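Local coordinates for protein lactoylglutathione lyase (Pseudomonas aeruginosa, PDB 4MTS) that belongs to the glyoxalase/bleomycin resistance protein/dioxygenase superfamily and binds a nickel ion at a site built from both of its subunits, at residues 12-17 and 29-34; 17-22 and 92-97; 23-28 and 86-91; 111-116 and 121-126. All blocks are in the same frame, centred on the assembly; numbering follows the deposited sequence.

Contact 1 (12-17 and 29-34)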
loop_
_atom_site.group_PDB
_atom_site.type_symbol
_atom_site.label_atom_id
_atom_site.label_comp_id
_atom_site.label_asym_id
_atom_site.label_seq_id
_atom_site.Cartn_x
_atom_site.Cartn_y
_atom_site.Cartn_z
ATOM N N ASP A 12 -10.131 -14.233 -4.830
ATOM C CA ASP A 12 -10.757 -15.137 -3.862
ATOM C C ASP A 12 -10.403 -14.593 -2.502
ATOM O O ASP A 12 -9.243 -14.645 -2.101
ATOM C CB ASP A 12 -10.147 -16.533 -4.061
ATOM C CG ASP A 12 -10.682 -17.610 -3.146
ATOM O OD1 ASP A 12 -11.126 -17.271 -2.019
ATOM O OD2 ASP A 12 -10.477 -18.795 -3.460
ATOM N N LEU A 13 -11.400 -14.053 -1.798
ATOM C CA LEU A 13 -11.124 -13.395 -0.539
ATOM C C LEU A 13 -10.702 -14.384 0.536
ATOM O O LEU A 13 -9.817 -14.088 1.307
ATOM C CB LEU A 13 -12.292 -12.496 -0.097
ATOM C CG LEU A 13 -12.101 -11.806 1.271
ATOM C CD1 LEU A 13 -11.019 -10.708 1.208
ATOM C CD2 LEU A 13 -13.369 -11.242 1.774
ATOM N N GLU A 14 -11.326 -15.569 0.571
ATOM C CA GLU A 14 -10.946 -16.569 1.583
ATOM C C GLU A 14 -9.533 -17.033 1.378
ATOM O O GLU A 14 -8.821 -17.136 2.360
ATOM C CB GLU A 14 -11.904 -17.766 1.651
ATOM C CG GLU A 14 -13.214 -17.420 2.336
ATOM C CD GLU A 14 -13.949 -16.285 1.666
ATOM O OE1 GLU A 14 -14.199 -16.387 0.440
ATOM O OE2 GLU A 14 -14.126 -15.233 2.326
ATOM N N ALA A 15 -9.093 -17.235 0.122
ATOM C CA ALA A 15 -7.701 -17.652 -0.168
ATOM C C ALA A 15 -6.729 -16.540 0.279
ATOM O O ALA A 15 -5.690 -16.821 0.921
ATOM C CB ALA A 15 -7.529 -17.911 -1.665
ATOM N N ALA A 16 -7.091 -15.279 -0.016
ATOM C CA ALA A 16 -6.298 -14.116 0.392
ATOM C C ALA A 16 -6.154 -14.049 1.912
ATOM O O ALA A 16 -5.039 -13.989 2.415
ATOM C CB ALA A 16 -6.926 -12.828 -0.154
ATOM N N LEU A 17 -7.287 -14.076 2.663
ATOM C CA LEU A 17 -7.271 -14.029 4.124
ATOM C C LEU A 17 -6.441 -15.168 4.732
ATOM O O LEU A 17 -5.732 -14.956 5.712
ATOM C CB LEU A 17 -8.725 -14.063 4.679
ATOM C CG LEU A 17 -9.522 -12.752 4.444
ATOM C CD1 LEU A 17 -10.971 -12.892 4.921
ATOM C CD2 LEU A 17 -8.895 -11.558 5.157
ATOM N N LEU A 29 -9.117 -7.513 11.146
ATOM C CA LEU A 29 -9.522 -6.367 11.957
ATOM C C LEU A 29 -10.993 -6.067 11.827
ATOM O O LEU A 29 -11.655 -5.785 12.831
ATOM C CB LEU A 29 -8.664 -5.106 11.614
ATOM C CG LEU A 29 -7.133 -5.305 11.712
ATOM C CD1 LEU A 29 -6.349 -4.100 11.124
ATOM C CD2 LEU A 29 -6.695 -5.568 13.138
ATOM N N ARG A 30 -11.522 -6.162 10.607
ATOM C CA ARG A 30 -12.888 -5.826 10.257
ATOM C C ARG A 30 -13.211 -6.483 8.905
ATOM O O ARG A 30 -12.392 -6.477 7.984
ATOM C CB ARG A 30 -12.946 -4.256 10.141
ATOM C CG ARG A 30 -14.257 -3.637 9.651
ATOM C CD ARG A 30 -14.361 -2.159 9.987
ATOM N NE ARG A 30 -13.259 -1.355 9.424
ATOM C CZ ARG A 30 -13.410 -0.447 8.468
ATOM N NH1 ARG A 30 -14.606 -0.223 7.940
ATOM N NH2 ARG A 30 -12.363 0.242 8.028
ATOM N N ARG A 31 -14.413 -7.038 8.772
ATOM C CA ARG A 31 -14.842 -7.531 7.471
ATOM C C ARG A 31 -16.289 -7.040 7.266
ATOM O O ARG A 31 -17.050 -6.997 8.234
ATOM C CB ARG A 31 -14.721 -9.056 7.361
ATOM C CG ARG A 31 -15.424 -9.624 6.141
ATOM C CD ARG A 31 -15.118 -11.117 5.951
ATOM N NE ARG A 31 -15.982 -11.620 4.871
ATOM C CZ ARG A 31 -15.720 -12.681 4.121
ATOM N NH1 ARG A 31 -14.627 -13.408 4.341
ATOM N NH2 ARG A 31 -16.533 -13.013 3.127
ATOM N N ARG A 32 -16.629 -6.622 6.046
ATOM C CA ARG A 32 -17.965 -6.137 5.701
ATOM C C ARG A 32 -18.348 -6.725 4.338
ATOM O O ARG A 32 -17.604 -6.556 3.371
ATOM C CB ARG A 32 -18.022 -4.592 5.665
ATOM C CG ARG A 32 -17.686 -3.868 6.993
ATOM C CD ARG A 32 -18.795 -3.971 8.061
ATOM N NE ARG A 32 -18.403 -3.259 9.288
ATOM C CZ ARG A 32 -17.772 -3.792 10.337
ATOM N NH1 ARG A 32 -17.440 -5.069 10.341
ATOM N NH2 ARG A 32 -17.452 -3.036 11.383
ATOM N N ASP A 33 -19.497 -7.443 4.268
ATOM C CA ASP A 33 -20.015 -8.064 3.029
ATOM C C ASP A 33 -21.341 -7.355 2.710
ATOM O O ASP A 33 -22.231 -7.332 3.544
ATOM C CB ASP A 33 -20.279 -9.569 3.208
ATOM C CG ASP A 33 -19.045 -10.431 3.369
ATOM O OD1 ASP A 33 -18.747 -11.201 2.453
ATOM O OD2 ASP A 33 -18.404 -10.359 4.442
ATOM N N TYR A 34 -21.431 -6.710 1.550
ATOM C CA TYR A 34 -22.606 -5.927 1.153
ATOM C C TYR A 34 -23.347 -6.603 0.002
ATOM O O TYR A 34 -22.947 -6.429 -1.152
ATOM C CB TYR A 34 -22.192 -4.519 0.704
ATOM C CG TYR A 34 -21.428 -3.767 1.757
ATOM C CD1 TYR A 34 -22.090 -3.124 2.798
ATOM C CD2 TYR A 34 -20.040 -3.739 1.748
ATOM C CE1 TYR A 34 -21.390 -2.409 3.761
ATOM C CE2 TYR A 34 -19.325 -3.065 2.733
ATOM C CZ TYR A 34 -20.008 -2.379 3.723
ATOM O OH TYR A 34 -19.310 -1.762 4.728
HETATM O O HOH W 1 -16.170 -14.560 0.326
#
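Arg31 on strand 27-34 meets Leu13, Glu14 and Leu17 on helix 13-23, the helix lying against the four-stranded mixed sheet of this glyoxalase-superfamily fold. The two segments run nearly antiparallel (176°), yet their axes stay 13.0 Å apart, so the long arginine side chain, extended from CG to NE, bridges them. On the packed side, Leu13 CD2 sits over the centre of one guanidinium face, 3.6 Å from Arg31 CZ, and Leu17 CD1 approaches Arg31 NH1 obliquely at 3.7 Å. Both leucines are buried and pack onward against strand 39-45. The outer side is polar and more solvent-accessible. There Glu14, its chain bent at chi2 (58°), sets OE2 at the guanidinium edge, and Arg31 NH1 donates to it at 2.8 Å nearly along the C-O axis; a water links Glu14 OE1 to Arg31 NH2. Glu14 was modelled in two conformers, so this bridge holds for the one described. Asp33 completes the network from the arginine's own strand, gripped side-on by two nitrogens that should fix the rotation of the guanidinium: Arg31 NH2 reaches the syn lone pair of Asp33 OD1, and Arg31 NE meets that of Asp33 OD2 at 2.8 Å and 175°.

Contact 2 (17-22 and 92-97)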
loop_
_atom_site.group_PDB
_atom_site.type_symbol
_atom_site.label_atom_id
_atom_site.label_comp_id
_atom_site.label_asym_id
_atom_site.label_seq_id
_atom_site.Cartn_x
_atom_site.Cartn_y
_atom_site.Cartn_z
ATOM N N LEU A 17 -7.287 -14.076 2.663
ATOM C CA LEU A 17 -7.271 -14.029 4.124
ATOM C C LEU A 17 -6.441 -15.168 4.732
ATOM O O LEU A 17 -5.732 -14.956 5.712
ATOM C CB LEU A 17 -8.725 -14.063 4.679
ATOM C CG LEU A 17 -9.522 -12.752 4.444
ATOM C CD1 LEU A 17 -10.971 -12.892 4.921
ATOM C CD2 LEU A 17 -8.895 -11.558 5.157
ATOM N N GLU A 18 -6.510 -16.351 4.139
ATOM C CA GLU A 18 -5.736 -17.489 4.650
ATOM C C GLU A 18 -4.240 -17.152 4.574
ATOM O O GLU A 18 -3.527 -17.401 5.526
ATOM C CB GLU A 18 -6.028 -18.743 3.826
ATOM C CG GLU A 18 -7.445 -19.271 4.003
ATOM C CD GLU A 18 -7.843 -19.447 5.456
ATOM O OE1 GLU A 18 -7.175 -20.233 6.161
ATOM O OE2 GLU A 18 -8.753 -18.720 5.914
ATOM N N PHE A 19 -3.794 -16.563 3.466
ATOM C CA PHE A 19 -2.379 -16.160 3.345
ATOM C C PHE A 19 -2.012 -15.134 4.402
ATOM O O PHE A 19 -1.024 -15.321 5.104
ATOM C CB PHE A 19 -2.096 -15.613 1.942
ATOM C CG PHE A 19 -0.714 -15.020 1.774
ATOM C CD1 PHE A 19 0.384 -15.834 1.497
ATOM C CD2 PHE A 19 -0.513 -13.647 1.863
ATOM C CE1 PHE A 19 1.668 -15.284 1.348
ATOM C CE2 PHE A 19 0.771 -13.100 1.724
ATOM C CZ PHE A 19 1.853 -13.919 1.468
ATOM N N TYR A 20 -2.733 -13.978 4.445
ATOM C CA TYR A 20 -2.368 -12.930 5.382
ATOM C C TYR A 20 -2.400 -13.334 6.837
ATOM O O TYR A 20 -1.516 -12.929 7.593
ATOM C CB TYR A 20 -3.145 -11.617 5.099
ATOM C CG TYR A 20 -2.654 -11.026 3.792
ATOM C CD1 TYR A 20 -1.441 -10.343 3.729
ATOM C CD2 TYR A 20 -3.337 -11.258 2.601
ATOM C CE1 TYR A 20 -0.950 -9.853 2.517
ATOM C CE2 TYR A 20 -2.835 -10.815 1.379
ATOM C CZ TYR A 20 -1.654 -10.081 1.349
ATOM O OH TYR A 20 -1.170 -9.601 0.149
ATOM N N THR A 21 -3.388 -14.168 7.221
ATOM C CA THR A 21 -3.483 -14.584 8.619
ATOM C C THR A 21 -2.571 -15.747 8.949
ATOM O O THR A 21 -2.015 -15.745 10.035
ATOM C CB THR A 21 -4.941 -14.913 9.044
ATOM O OG1 THR A 21 -5.408 -16.024 8.269
ATOM C CG2 THR A 21 -5.876 -13.727 8.908
ATOM N N ARG A 22 -2.478 -16.761 8.077
ATOM C CA ARG A 22 -1.671 -17.967 8.356
ATOM C C ARG A 22 -0.183 -17.775 8.100
ATOM O O ARG A 22 0.629 -18.073 8.978
ATOM C CB ARG A 22 -2.156 -19.179 7.565
ATOM C CG ARG A 22 -3.557 -19.682 7.856
ATOM C CD ARG A 22 -3.709 -21.074 7.244
ATOM N NE ARG A 22 -4.794 -21.174 6.263
ATOM C CZ ARG A 22 -5.070 -22.270 5.550
ATOM N NH1 ARG A 22 -4.334 -23.367 5.691
ATOM N NH2 ARG A 22 -6.070 -22.269 4.678
ATOM N N LEU A 92 3.570 -23.857 4.214
ATOM C CA LEU A 92 2.144 -23.645 3.995
ATOM C C LEU A 92 1.781 -23.691 2.507
ATOM O O LEU A 92 0.608 -23.605 2.157
ATOM C CB LEU A 92 1.697 -22.319 4.634
ATOM C CG LEU A 92 1.533 -22.329 6.133
ATOM C CD1 LEU A 92 1.610 -20.929 6.686
ATOM C CD2 LEU A 92 0.220 -23.005 6.532
ATOM N N GLY A 93 2.777 -23.843 1.644
ATOM C CA GLY A 93 2.542 -23.918 0.206
ATOM C C GLY A 93 2.469 -22.579 -0.502
ATOM O O GLY A 93 1.992 -22.509 -1.638
ATOM N N TYR A 94 2.943 -21.503 0.139
ATOM C CA TYR A 94 2.945 -20.190 -0.533
ATOM C C TYR A 94 4.282 -19.903 -1.229
ATOM O O TYR A 94 5.269 -20.561 -0.934
ATOM C CB TYR A 94 2.544 -19.077 0.433
ATOM C CG TYR A 94 1.141 -19.253 0.968
ATOM C CD1 TYR A 94 0.034 -19.133 0.132
ATOM C CD2 TYR A 94 0.921 -19.527 2.309
ATOM C CE1 TYR A 94 -1.260 -19.297 0.623
ATOM C CE2 TYR A 94 -0.367 -19.643 2.823
ATOM C CZ TYR A 94 -1.454 -19.551 1.974
ATOM O OH TYR A 94 -2.716 -19.724 2.488
ATOM N N ARG A 95 4.284 -18.973 -2.206
ATOM C CA ARG A 95 5.447 -18.641 -3.013
ATOM C C ARG A 95 6.433 -17.722 -2.338
ATOM O O ARG A 95 6.093 -16.598 -1.944
ATOM C CB ARG A 95 5.032 -18.010 -4.360
ATOM C CG ARG A 95 4.585 -19.010 -5.390
ATOM C CD ARG A 95 4.102 -18.299 -6.630
ATOM N NE ARG A 95 2.843 -18.875 -7.092
ATOM C CZ ARG A 95 2.756 -19.864 -7.973
ATOM N NH1 ARG A 95 3.855 -20.379 -8.516
ATOM N NH2 ARG A 95 1.572 -20.342 -8.325
ATOM N N VAL A 96 7.684 -18.180 -2.261
ATOM C CA VAL A 96 8.770 -17.333 -1.802
ATOM C C VAL A 96 9.467 -17.044 -3.155
ATOM O O VAL A 96 9.921 -17.989 -3.812
ATOM C CB VAL A 96 9.730 -18.000 -0.775
ATOM C CG1 VAL A 96 10.867 -17.048 -0.417
ATOM C CG2 VAL A 96 8.992 -18.460 0.491
ATOM N N THR A 97 9.494 -15.770 -3.588
ATOM C CA THR A 97 10.093 -15.369 -4.870
ATOM C C THR A 97 11.553 -14.986 -4.738
ATOM O O THR A 97 12.262 -15.019 -5.740
ATOM C CB THR A 97 9.277 -14.304 -5.583
ATOM O OG1 THR A 97 9.138 -13.192 -4.711
ATOM C CG2 THR A 97 7.914 -14.824 -6.024
#
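A T-shaped aromatic stack joins Phe19, midway along helix 13-23, to Tyr94, in the turn between helix 82-91 and strand 95-99; it ties the first helix of the chain to the second half of the fold. The ring planes stand at 86° with centroids 5.0 Å apart, and the Phe19 edge points at the Tyr94 face. The leading atom, brought there by a CG anti to the backbone N (chi1 173°), is Phe19 CD1, 3.5 Å from Tyr94 CG. Phe19 also lays CB over the same ring, 4.3 Å from the Tyr94 centroid, a CH-pi contact. At the tyrosine's far end, OH comes up against the helix backbone and lies 3.7 Å from Glu18 CB. Leu92 CD1 makes a thinner van der Waals touch, 3.8 Å from Arg22 O. Further out, the Arg22 guanidinium turns back to Glu18 in a salt bridge whose hydrogen bonds are weak. Gly93, with phi 86°, closes helix 82-91 as a Schellman motif and turns Tyr94 toward helix 13-23. Around the stack, Phe19 CD2 covers the Tyr20 ring, and Phe19 also packs on Leu113 of strand 109-114, on Asp115 and Pro116 just beyond it, and on Leu24 after its own helix.

Contact 3 (23-28 and 86-91)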
loop_
_atom_site.group_PDB
_atom_site.type_symbol
_atom_site.label_atom_id
_atom_site.label_comp_id
_atom_site.label_asym_id
_atom_site.label_seq_id
_atom_site.Cartn_x
_atom_site.Cartn_y
_atom_site.Cartn_z
ATOM N N ALA A 23 0.189 -17.370 6.869
ATOM C CA ALA A 23 1.595 -17.164 6.534
ATOM C C ALA A 23 2.173 -15.928 7.223
ATOM O O ALA A 23 3.334 -15.953 7.661
ATOM C CB ALA A 23 1.770 -17.072 5.018
ATOM N N LEU A 24 1.383 -14.851 7.341
ATOM C CA LEU A 24 1.890 -13.593 7.919
ATOM C C LEU A 24 1.423 -13.211 9.314
ATOM O O LEU A 24 1.799 -12.147 9.803
ATOM C CB LEU A 24 1.712 -12.426 6.931
ATOM C CG LEU A 24 2.496 -12.560 5.608
ATOM C CD1 LEU A 24 1.995 -11.543 4.558
ATOM C CD2 LEU A 24 4.029 -12.388 5.846
ATOM N N ASP A 25 0.609 -14.049 9.979
ATOM C CA ASP A 25 0.196 -13.739 11.345
ATOM C C ASP A 25 -0.528 -12.411 11.520
ATOM O O ASP A 25 -0.549 -11.859 12.607
ATOM C CB ASP A 25 1.329 -13.932 12.376
ATOM C CG ASP A 25 1.832 -15.366 12.414
ATOM O OD1 ASP A 25 0.988 -16.297 12.446
ATOM O OD2 ASP A 25 3.049 -15.561 12.344
ATOM N N MET A 26 -1.167 -11.905 10.453
ATOM C CA MET A 26 -1.992 -10.721 10.630
ATOM C C MET A 26 -3.311 -11.210 11.241
ATOM O O MET A 26 -3.596 -12.411 11.219
ATOM C CB MET A 26 -2.342 -10.095 9.268
ATOM C CG MET A 26 -1.181 -9.308 8.699
ATOM S SD MET A 26 -1.708 -8.474 7.202
ATOM C CE MET A 26 -0.069 -7.909 6.581
ATOM N N ARG A 27 -4.119 -10.285 11.736
ATOM C CA ARG A 27 -5.447 -10.664 12.191
ATOM C C ARG A 27 -6.487 -9.949 11.357
ATOM O O ARG A 27 -6.173 -8.942 10.722
ATOM C CB ARG A 27 -5.660 -10.475 13.699
ATOM C CG ARG A 27 -5.611 -9.052 14.194
ATOM C CD ARG A 27 -5.653 -8.990 15.729
ATOM N NE ARG A 27 -5.130 -7.701 16.193
ATOM C CZ ARG A 27 -5.877 -6.639 16.488
ATOM N NH1 ARG A 27 -7.200 -6.707 16.424
ATOM N NH2 ARG A 27 -5.305 -5.507 16.863
ATOM N N LEU A 28 -7.697 -10.517 11.298
ATOM C CA LEU A 28 -8.787 -9.854 10.589
ATOM C C LEU A 28 -9.308 -8.773 11.535
ATOM O O LEU A 28 -9.845 -9.063 12.622
ATOM C CB LEU A 28 -9.885 -10.873 10.250
ATOM C CG LEU A 28 -11.083 -10.284 9.498
ATOM C CD1 LEU A 28 -10.663 -9.792 8.120
ATOM C CD2 LEU A 28 -12.229 -11.330 9.366
ATOM N N CYS A 86 9.972 -17.042 5.702
ATOM C CA CYS A 86 10.002 -17.704 4.395
ATOM C C CYS A 86 9.683 -19.177 4.507
ATOM O O CYS A 86 8.935 -19.706 3.690
ATOM C CB CYS A 86 11.357 -17.505 3.722
ATOM S SG CYS A 86 11.619 -15.834 3.091
ATOM N N ALA A 87 10.344 -19.856 5.457
ATOM C CA ALA A 87 10.202 -21.293 5.690
ATOM C C ALA A 87 8.738 -21.626 6.074
ATOM O O ALA A 87 8.217 -22.647 5.624
ATOM C CB ALA A 87 11.166 -21.727 6.792
ATOM N N ARG A 88 8.075 -20.726 6.841
ATOM C CA ARG A 88 6.659 -20.858 7.244
ATOM C C ARG A 88 5.779 -20.768 5.978
ATOM O O ARG A 88 4.951 -21.652 5.745
ATOM C CB ARG A 88 6.284 -19.798 8.287
ATOM C CG ARG A 88 4.860 -19.925 8.847
ATOM C CD ARG A 88 4.522 -18.793 9.800
ATOM N NE ARG A 88 3.099 -18.772 10.152
ATOM C CZ ARG A 88 2.615 -18.984 11.373
ATOM N NH1 ARG A 88 3.434 -19.227 12.390
ATOM N NH2 ARG A 88 1.305 -18.947 11.590
ATOM N N ALA A 89 5.994 -19.730 5.136
ATOM C CA ALA A 89 5.259 -19.575 3.868
ATOM C C ALA A 89 5.426 -20.803 2.995
ATOM O O ALA A 89 4.439 -21.336 2.497
ATOM C CB ALA A 89 5.756 -18.343 3.112
ATOM N N ARG A 90 6.681 -21.258 2.802
ATOM C CA ARG A 90 6.969 -22.421 1.960
ATOM C C ARG A 90 6.225 -23.687 2.438
ATOM O O ARG A 90 5.591 -24.368 1.621
ATOM C CB ARG A 90 8.488 -22.676 1.902
ATOM C CG ARG A 90 9.074 -22.461 0.518
ATOM C CD ARG A 90 10.546 -22.851 0.465
ATOM N NE ARG A 90 11.330 -21.856 -0.259
ATOM C CZ ARG A 90 12.065 -20.928 0.336
ATOM N NH1 ARG A 90 12.161 -20.895 1.658
ATOM N NH2 ARG A 90 12.726 -20.037 -0.385
ATOM N N ALA A 91 6.258 -23.939 3.764
ATOM C CA ALA A 91 5.654 -25.099 4.419
ATOM C C ALA A 91 4.137 -25.062 4.255
ATOM O O ALA A 91 3.508 -26.095 4.085
ATOM C CB ALA A 91 6.054 -25.130 5.892
#
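Arg88 NH2 is gripped from two directions: Asp25 OD1 lies 2.8 Å from it across the contact, and Arg22 O, a backbone carbonyl just before the 23-28 segment, is also 2.8 Å away. The two grips differ in kind. Arg22 O sits near the guanidinium plane and faces both Arg88 NE and Arg88 NH2, the NE again at 2.8 Å, so NH2 spends an N-H there. Asp25 makes a salt bridge held by charge alone, its carboxylate approaching over a guanidinium face: the two planes are 77° apart, and Asp25 OD2 sits above the centre of the group, 3.6 Å from Arg88 CZ. No N-H is aimed at either oxygen. Carbonyl and carboxylate together should restrict the rotation of the guanidinium even though the residue is exposed. A fully extended chain, starting from a chi1 of -175°, carries the group that far and takes Arg88 CD past Ala23 O at 3.7 Å. Asp25 has positive phi (58°) as the first residue to leave the helical conformation, and from this corner its carboxylate can fold back over the arginine.

The apolar half is small and close. The CA atoms of Ala23 and Ala89 are 5.1 Å apart, with Ala23 CB 4.4 Å from Ala89 CA. The end of helix 13-23 is thereby set against helix 82-91, while both sides meet strand 109-114: Leu24 and Ala89 pack on Leu113, Cys86 packs on Ala111, and Cys86 also touches Val96 of strand 95-99.

Contact 4 (111-116 and 121-126). With NI (nickel (II) ion), chain E.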
loop_
_atom_site.group_PDB
_atom_site.type_symbol
_atom_site.label_atom_id
_atom_site.label_comp_id
_atom_site.label_asym_id
_atom_site.label_seq_id
_atom_site.Cartn_x
_atom_site.Cartn_y
_atom_site.Cartn_z
ATOM N N ALA A 111 13.468 -10.497 2.074
ATOM C CA ALA A 111 12.907 -11.637 1.368
ATOM C C ALA A 111 11.654 -11.122 0.657
ATOM O O ALA A 111 11.130 -10.058 1.005
ATOM C CB ALA A 111 12.507 -12.725 2.362
ATOM N N PHE A 112 11.179 -11.874 -0.307
ATOM C CA PHE A 112 9.957 -11.554 -1.005
ATOM C C PHE A 112 9.057 -12.742 -1.090
ATOM O O PHE A 112 9.497 -13.849 -1.451
ATOM C CB PHE A 112 10.220 -11.023 -2.411
ATOM C CG PHE A 112 10.417 -9.528 -2.445
ATOM C CD1 PHE A 112 9.339 -8.673 -2.654
ATOM C CD2 PHE A 112 11.679 -8.975 -2.288
ATOM C CE1 PHE A 112 9.531 -7.294 -2.746
ATOM C CE2 PHE A 112 11.867 -7.590 -2.353
ATOM C CZ PHE A 112 10.788 -6.763 -2.572
ATOM N N LEU A 113 7.780 -12.496 -0.812
ATOM C CA LEU A 113 6.752 -13.530 -0.950
ATOM C C LEU A 113 5.785 -13.038 -1.994
ATOM O O LEU A 113 5.751 -11.836 -2.301
ATOM C CB LEU A 113 5.957 -13.690 0.374
ATOM C CG LEU A 113 6.702 -13.859 1.707
ATOM C CD1 LEU A 113 5.683 -14.059 2.871
ATOM C CD2 LEU A 113 7.671 -15.055 1.646
ATOM N N GLU A 114 4.940 -13.950 -2.508
ATOM C CA GLU A 114 3.829 -13.523 -3.324
ATOM C C GLU A 114 2.601 -14.079 -2.680
ATOM O O GLU A 114 2.599 -15.250 -2.276
ATOM C CB GLU A 114 3.915 -13.963 -4.766
ATOM C CG GLU A 114 4.639 -12.973 -5.652
ATOM C CD GLU A 114 4.627 -13.423 -7.101
ATOM O OE1 GLU A 114 5.358 -12.816 -7.917
ATOM O OE2 GLU A 114 3.902 -14.396 -7.418
ATOM N N ASP A 115 1.554 -13.261 -2.562
ATOM C CA ASP A 115 0.290 -13.753 -2.009
ATOM C C ASP A 115 -0.430 -14.563 -3.110
ATOM O O ASP A 115 0.052 -14.654 -4.264
ATOM C CB ASP A 115 -0.580 -12.552 -1.477
ATOM C CG ASP A 115 -1.296 -11.657 -2.492
ATOM O OD1 ASP A 115 -1.302 -11.989 -3.702
ATOM O OD2 ASP A 115 -1.947 -10.703 -2.066
ATOM N N PRO A 116 -1.592 -15.181 -2.810
ATOM C CA PRO A 116 -2.267 -16.005 -3.835
ATOM C C PRO A 116 -2.615 -15.309 -5.142
ATOM O O PRO A 116 -2.647 -15.956 -6.193
ATOM C CB PRO A 116 -3.516 -16.524 -3.103
ATOM C CG PRO A 116 -3.101 -16.569 -1.672
ATOM C CD PRO A 116 -2.290 -15.287 -1.512
ATOM N N VAL A 121 5.014 -9.201 -1.413
ATOM C CA VAL A 121 5.173 -8.837 -0.011
ATOM C C VAL A 121 6.658 -8.844 0.290
ATOM O O VAL A 121 7.333 -9.862 0.122
ATOM C CB VAL A 121 4.368 -9.764 0.952
ATOM C CG1 VAL A 121 4.629 -9.382 2.400
ATOM C CG2 VAL A 121 2.874 -9.721 0.639
ATOM N N GLU A 122 7.168 -7.692 0.696
ATOM C CA GLU A 122 8.579 -7.539 1.036
ATOM C C GLU A 122 8.743 -7.749 2.529
ATOM O O GLU A 122 8.104 -7.067 3.346
ATOM C CB GLU A 122 9.024 -6.120 0.633
ATOM C CG GLU A 122 10.498 -5.804 0.907
ATOM C CD GLU A 122 10.900 -4.464 0.327
ATOM O OE1 GLU A 122 10.304 -3.446 0.735
ATOM O OE2 GLU A 122 11.724 -4.442 -0.617
ATOM N N LEU A 123 9.610 -8.680 2.894
ATOM C CA LEU A 123 9.918 -8.907 4.317
ATOM C C LEU A 123 11.247 -8.250 4.644
ATOM O O LEU A 123 12.226 -8.478 3.941
ATOM C CB LEU A 123 9.992 -10.414 4.623
ATOM C CG LEU A 123 8.822 -11.274 4.190
ATOM C CD1 LEU A 123 9.064 -12.748 4.586
ATOM C CD2 LEU A 123 7.488 -10.752 4.753
ATOM N N ILE A 124 11.282 -7.425 5.682
ATOM C CA ILE A 124 12.508 -6.724 6.086
ATOM C C ILE A 124 12.807 -7.095 7.517
ATOM O O ILE A 124 12.005 -6.828 8.410
ATOM C CB ILE A 124 12.427 -5.192 5.867
ATOM C CG1 ILE A 124 12.035 -4.882 4.406
ATOM C CG2 ILE A 124 13.798 -4.530 6.251
ATOM C CD1 ILE A 124 11.893 -3.344 4.034
ATOM N N GLN A 125 13.931 -7.772 7.740
ATOM C CA GLN A 125 14.300 -8.214 9.085
ATOM C C GLN A 125 14.593 -7.055 10.029
ATOM O O GLN A 125 15.384 -6.175 9.692
ATOM C CB GLN A 125 15.503 -9.170 9.009
ATOM C CG GLN A 125 15.821 -9.840 10.349
ATOM C CD GLN A 125 16.606 -11.080 10.062
ATOM O OE1 GLN A 125 16.188 -11.927 9.267
ATOM N NE2 GLN A 125 17.789 -11.170 10.638
ATOM N N LYS A 126 13.982 -7.077 11.226
ATOM C CA LYS A 126 14.130 -6.061 12.277
ATOM C C LYS A 126 15.588 -5.814 12.627
ATOM O O LYS A 126 16.378 -6.763 12.716
ATOM C CB LYS A 126 13.321 -6.449 13.525
ATOM C CG LYS A 126 12.907 -5.249 14.377
ATOM C CD LYS A 126 11.990 -5.658 15.522
ATOM C CE LYS A 126 11.981 -4.628 16.626
ATOM N NZ LYS A 126 11.069 -5.015 17.736
HETATM NI NI NI E . 10.013 -1.543 -0.151
#
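Backbone hydrogen bonds pair Ala111 with Leu123 and Leu113 with Val121, two antiparallel hydrogen-bonded pairs of the hairpin formed by strands 109-114 and 120-125. Each is closed in both directions; Leu113 N donates to Val121 O at 2.8 Å and Val121 N returns to Leu113 O at 2.9 Å. Between them Phe112 and Glu122 form a non-hydrogen-bonded pair, where Phe112 CA makes a CA-H...O contact with Val121 O at 3.3 Å.

Apolar packing occupies the face carrying Ala111, Leu113, Val121 and Leu123. Leu113 and Leu123 cross at about a right angle, Leu113 CG touching Leu123 CD1 at 3.9 Å, and the layer continues onto helix 82-91 through Cys86, Ala89 and Thr85.

The other face carries the aromatic and metal contacts. Phe112 lies beside Glu122 with both side chains pointing the same way; Glu122 CA sits over the ring, 4.1 Å from its centroid, in a CH-pi contact. A chi1 of -179° and an extended chain carry the Glu122 carboxylate straight off the sheet, where OE1 binds the nickel ion at 2.1 Å. Its OE2 hydrogen-bonds a glycerol. His74 of this chain and His5 and Glu56 of the second subunit also bind the nickel, forming the intersubunit metal site typical of the paired beta-alpha-beta-beta-beta modules of the glyoxalase fold.

Overall arrangement
The contacts trace the two beta-alpha-beta-beta-beta halves of the chain and their junction. Contact 1 stays within the first half, joining helix 13-23 to strand 27-34. Contacts 2 and 3, centred about 5 Å apart, link that helix and the turn after it to helix 82-91 and its exit into strand 95-99; in sequence, contact 3 falls within the span closed by contact 2. Contact 4 comes last, a hairpin in the second sheet, its centre about 10 Å from theirs and about 21 Å from that of contact 1, across the chain's centre. Leu24 and Phe19 pack on the hairpin, so the junction between halves backs the strands whose opposite face supplies Glu122, one of the nickel ligands.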